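Local coordinates for protein methyltransferase (Thermus thermophilus, PDB 1WS6) that probably transfers a methyl group from S-adenosylmethionine to an as yet unidentified substrate, as a Rossmann-fold methyltransferase, at residues A66-V76 against A90-F100. Residues are numbered along the deposited sequence; the frame is centred on the assembly and turned at random.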
loop_
_atom_site.group_PDB
_atom_site.type_symbol
_atom_site.label_atom_id
_atom_site.label_comp_id
_atom_site.label_asym_id
_atom_site.label_seq_id
_atom_site.Cartn_x
_atom_site.Cartn_y
_atom_site.Cartn_z
ATOM N N ALA A 66 -4.285 6.899 6.190
ATOM C CA ALA A 66 -3.912 5.530 5.880
ATOM C C ALA A 66 -4.448 4.417 6.763
ATOM O O ALA A 66 -4.508 4.532 7.977
ATOM C CB ALA A 66 -2.392 5.433 5.810
ATOM N N VAL A 67 -4.818 3.324 6.115
ATOM C CA VAL A 67 -5.312 2.142 6.793
ATOM C C VAL A 67 -4.417 1.003 6.338
ATOM O O VAL A 67 -4.357 0.703 5.161
ATOM C CB VAL A 67 -6.762 1.826 6.404
ATOM C CG1 VAL A 67 -7.159 0.457 6.935
ATOM C CG2 VAL A 67 -7.674 2.884 6.973
ATOM N N LEU A 68 -3.721 0.377 7.274
ATOM C CA LEU A 68 -2.813 -0.710 6.947
ATOM C C LEU A 68 -3.268 -2.020 7.564
ATOM O O LEU A 68 -3.462 -2.108 8.778
ATOM C CB LEU A 68 -1.412 -0.382 7.450
ATOM C CG LEU A 68 -0.716 0.837 6.834
ATOM C CD1 LEU A 68 -1.410 2.129 7.240
ATOM C CD2 LEU A 68 0.731 0.851 7.293
ATOM N N VAL A 69 -3.450 -3.038 6.729
ATOM C CA VAL A 69 -3.861 -4.328 7.241
ATOM C C VAL A 69 -2.745 -5.332 6.958
ATOM O O VAL A 69 -2.207 -5.382 5.855
ATOM C CB VAL A 69 -5.257 -4.751 6.661
ATOM C CG1 VAL A 69 -5.573 -3.960 5.430
ATOM C CG2 VAL A 69 -5.305 -6.239 6.393
ATOM N N GLU A 70 -2.375 -6.092 7.989
ATOM C CA GLU A 70 -1.290 -7.078 7.930
ATOM C C GLU A 70 -1.605 -8.223 8.899
ATOM O O GLU A 70 -1.992 -7.987 10.040
ATOM C CB GLU A 70 0.038 -6.391 8.303
ATOM C CG GLU A 70 1.191 -7.330 8.596
ATOM C CD GLU A 70 1.485 -8.274 7.458
ATOM O OE1 GLU A 70 1.838 -9.441 7.730
ATOM O OE2 GLU A 70 1.368 -7.861 6.286
ATOM N N LYS A 71 -1.429 -9.459 8.448
ATOM C CA LYS A 71 -1.760 -10.637 9.255
ATOM C C LYS A 71 -0.694 -11.175 10.190
ATOM O O LYS A 71 -1.011 -11.705 11.246
ATOM C CB LYS A 71 -2.177 -11.779 8.335
ATOM C CG LYS A 71 -1.076 -12.199 7.376
ATOM C CD LYS A 71 -1.481 -13.408 6.562
ATOM C CE LYS A 71 -0.661 -13.499 5.281
ATOM N NZ LYS A 71 0.808 -13.468 5.559
ATOM N N ASP A 72 0.562 -11.067 9.778
ATOM C CA ASP A 72 1.696 -11.564 10.544
ATOM C C ASP A 72 1.952 -10.758 11.816
ATOM O O ASP A 72 2.420 -9.617 11.760
ATOM C CB ASP A 72 2.941 -11.547 9.648
ATOM C CG ASP A 72 4.190 -12.043 10.354
ATOM O OD1 ASP A 72 5.263 -12.021 9.715
ATOM O OD2 ASP A 72 4.109 -12.452 11.532
ATOM N N PRO A 73 1.656 -11.347 12.985
ATOM C CA PRO A 73 1.871 -10.652 14.258
ATOM C C PRO A 73 3.264 -10.032 14.384
ATOM O O PRO A 73 3.427 -8.999 15.028
ATOM C CB PRO A 73 1.592 -11.736 15.304
ATOM C CG PRO A 73 1.776 -13.021 14.549
ATOM C CD PRO A 73 1.178 -12.717 13.216
ATOM N N GLU A 74 4.263 -10.654 13.767
ATOM C CA GLU A 74 5.622 -10.115 13.805
ATOM C C GLU A 74 5.649 -8.778 13.084
ATOM O O GLU A 74 6.041 -7.758 13.649
ATOM C CB GLU A 74 6.608 -11.047 13.107
ATOM C CG GLU A 74 7.235 -12.099 13.993
ATOM C CD GLU A 74 8.677 -12.373 13.597
ATOM O OE1 GLU A 74 9.278 -13.331 14.136
ATOM O OE2 GLU A 74 9.206 -11.614 12.750
ATOM N N ALA A 75 5.236 -8.799 11.823
ATOM C CA ALA A 75 5.205 -7.595 11.014
ATOM C C ALA A 75 4.368 -6.535 11.711
ATOM O O ALA A 75 4.737 -5.362 11.731
ATOM C CB ALA A 75 4.622 -7.901 9.636
ATOM N N VAL A 76 3.244 -6.946 12.287
ATOM C CA VAL A 76 2.375 -5.997 12.971
ATOM C C VAL A 76 3.109 -5.346 14.137
ATOM O O VAL A 76 2.945 -4.156 14.404
ATOM C CB VAL A 76 1.093 -6.675 13.495
ATOM C CG1 VAL A 76 0.300 -5.701 14.352
ATOM C CG2 VAL A 76 0.245 -7.137 12.324
ATOM N N ALA A 90 -2.014 6.437 12.035
ATOM C CA ALA A 90 -2.436 5.486 11.022
ATOM C C ALA A 90 -3.229 4.383 11.691
ATOM O O ALA A 90 -2.974 4.053 12.847
ATOM C CB ALA A 90 -1.217 4.901 10.318
ATOM N N ARG A 91 -4.200 3.827 10.978
ATOM C CA ARG A 91 -5.001 2.747 11.531
ATOM C C ARG A 91 -4.306 1.450 11.156
ATOM O O ARG A 91 -3.977 1.231 9.990
ATOM C CB ARG A 91 -6.424 2.772 10.959
ATOM C CG ARG A 91 -7.348 1.652 11.458
ATOM C CD ARG A 91 -8.768 1.843 10.887
ATOM N NE ARG A 91 -9.662 0.688 11.032
ATOM C CZ ARG A 91 -10.049 0.156 12.194
ATOM N NH1 ARG A 91 -9.622 0.667 13.343
ATOM N NH2 ARG A 91 -10.886 -0.879 12.211
ATOM N N VAL A 92 -4.061 0.609 12.155
ATOM C CA VAL A 92 -3.418 -0.680 11.952
ATOM C C VAL A 92 -4.450 -1.757 12.215
ATOM O O VAL A 92 -4.981 -1.857 13.319
ATOM C CB VAL A 92 -2.240 -0.878 12.924
ATOM C CG1 VAL A 92 -1.711 -2.300 12.816
ATOM C CG2 VAL A 92 -1.142 0.125 12.616
ATOM N N VAL A 93 -4.740 -2.552 11.193
ATOM C CA VAL A 93 -5.714 -3.627 11.291
ATOM C C VAL A 93 -4.976 -4.960 11.166
ATOM O O VAL A 93 -4.527 -5.344 10.078
ATOM C CB VAL A 93 -6.754 -3.496 10.182
ATOM C CG1 VAL A 93 -7.873 -4.487 10.393
ATOM C CG2 VAL A 93 -7.297 -2.085 10.170
ATOM N N ALA A 94 -4.847 -5.661 12.287
ATOM C CA ALA A 94 -4.131 -6.925 12.323
ATOM C C ALA A 94 -4.964 -8.145 11.982
ATOM O O ALA A 94 -5.451 -8.849 12.868
ATOM C CB ALA A 94 -3.484 -7.116 13.692
ATOM N N LEU A 95 -5.102 -8.412 10.693
ATOM C CA LEU A 95 -5.853 -9.572 10.253
ATOM C C LEU A 95 -5.625 -9.809 8.771
ATOM O O LEU A 95 -5.171 -8.918 8.049
ATOM C CB LEU A 95 -7.339 -9.381 10.559
ATOM C CG LEU A 95 -7.977 -8.078 10.100
ATOM C CD1 LEU A 95 -8.276 -8.167 8.628
ATOM C CD2 LEU A 95 -9.255 -7.830 10.879
ATOM N N PRO A 96 -5.912 -11.031 8.308
ATOM C CA PRO A 96 -5.746 -11.415 6.908
ATOM C C PRO A 96 -6.570 -10.536 5.978
ATOM O O PRO A 96 -7.689 -10.138 6.301
ATOM C CB PRO A 96 -6.177 -12.881 6.898
ATOM C CG PRO A 96 -7.133 -12.973 8.025
ATOM C CD PRO A 96 -6.477 -12.139 9.092
ATOM N N VAL A 97 -5.999 -10.223 4.824
ATOM C CA VAL A 97 -6.670 -9.381 3.850
ATOM C C VAL A 97 -7.998 -9.988 3.399
ATOM O O VAL A 97 -8.957 -9.266 3.120
ATOM C CB VAL A 97 -5.764 -9.165 2.631
ATOM C CG1 VAL A 97 -6.468 -8.320 1.583
ATOM C CG2 VAL A 97 -4.464 -8.515 3.088
ATOM N N GLU A 98 -8.045 -11.318 3.341
ATOM C CA GLU A 98 -9.242 -12.037 2.913
ATOM C C GLU A 98 -10.411 -11.884 3.894
ATOM O O GLU A 98 -11.561 -12.183 3.560
ATOM C CB GLU A 98 -8.905 -13.517 2.714
ATOM C CG GLU A 98 -8.248 -14.172 3.934
ATOM C CD GLU A 98 -8.086 -15.680 3.785
ATOM O OE1 GLU A 98 -7.229 -16.128 2.990
ATOM O OE2 GLU A 98 -8.831 -16.418 4.465
ATOM N N VAL A 99 -10.117 -11.435 5.110
ATOM C CA VAL A 99 -11.168 -11.232 6.097
ATOM C C VAL A 99 -11.522 -9.751 6.096
ATOM O O VAL A 99 -12.691 -9.376 6.155
ATOM C CB VAL A 99 -10.721 -11.627 7.532
ATOM C CG1 VAL A 99 -11.812 -11.236 8.537
ATOM C CG2 VAL A 99 -10.439 -13.120 7.610
ATOM N N PHE A 100 -10.498 -8.912 6.002
ATOM C CA PHE A 100 -10.687 -7.464 6.005
ATOM C C PHE A 100 -11.574 -6.928 4.884
ATOM O O PHE A 100 -12.501 -6.161 5.138
ATOM C CB PHE A 100 -9.338 -6.738 5.932
ATOM C CG PHE A 100 -9.467 -5.254 5.757
ATOM C CD1 PHE A 100 -9.677 -4.426 6.853
ATOM C CD2 PHE A 100 -9.405 -4.683 4.494
ATOM C CE1 PHE A 100 -9.822 -3.059 6.692
ATOM C CE2 PHE A 100 -9.550 -3.320 4.321
ATOM C CZ PHE A 100 -9.759 -2.501 5.421
#
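One face of the F100 ring is covered by V69, whose CG1 stands 4.0 Å from the ring centroid, 11° off the ring normal, in a CH-pi contact. V67 CG1 reaches the same ring obliquely, lying 4.2 Å from F100 CZ. F100 CG is anti to the backbone N (chi1 173°), which turns the ring from helix 97-106 toward the strand face carrying V67 and V69, where L46 of strand 44-48 also touches it. The other branch of V69, CG2, packs among L95 CD1, V97 CG2 and F100 CB; the two methyls thus meet different parts of 90-100.

Within the sheet, strands 66-69 and 91-93 run parallel, zipped by four backbone hydrogen bonds. R91 N gives to A66 O, L68 N to R91 O at 2.9 Å, V93 N to L68 O at 2.8 Å, and E70 N to V93 O. The middle two are almost straight; the last bends to 154° as the chains leave the sheet. Valines suit such strands because branching at CB favours an extended backbone and presents two methyls. V67, V69 and V93 share the sheet face turned to helix 97-106, V93 CG2 meeting V67 CG1, while R91, on the edge strand, lays its aliphatic stem beside V67 CG2.

The opposite face carries L68 and V92, packed against helix 73-86, where V76 meets V92 and, through CG2, A94 CB at 4.0 Å. Beyond the strand, E70 OE1 accepts from D72 N, and D72, at the N-cap of helix 73-86, accepts from E74 N through OD2, met from above the carboxylate plane. In this beta-alpha-beta crossover, directional backbone bonds set the register, aliphatic groups fill both faces, and carboxylates hold the turn and helix start.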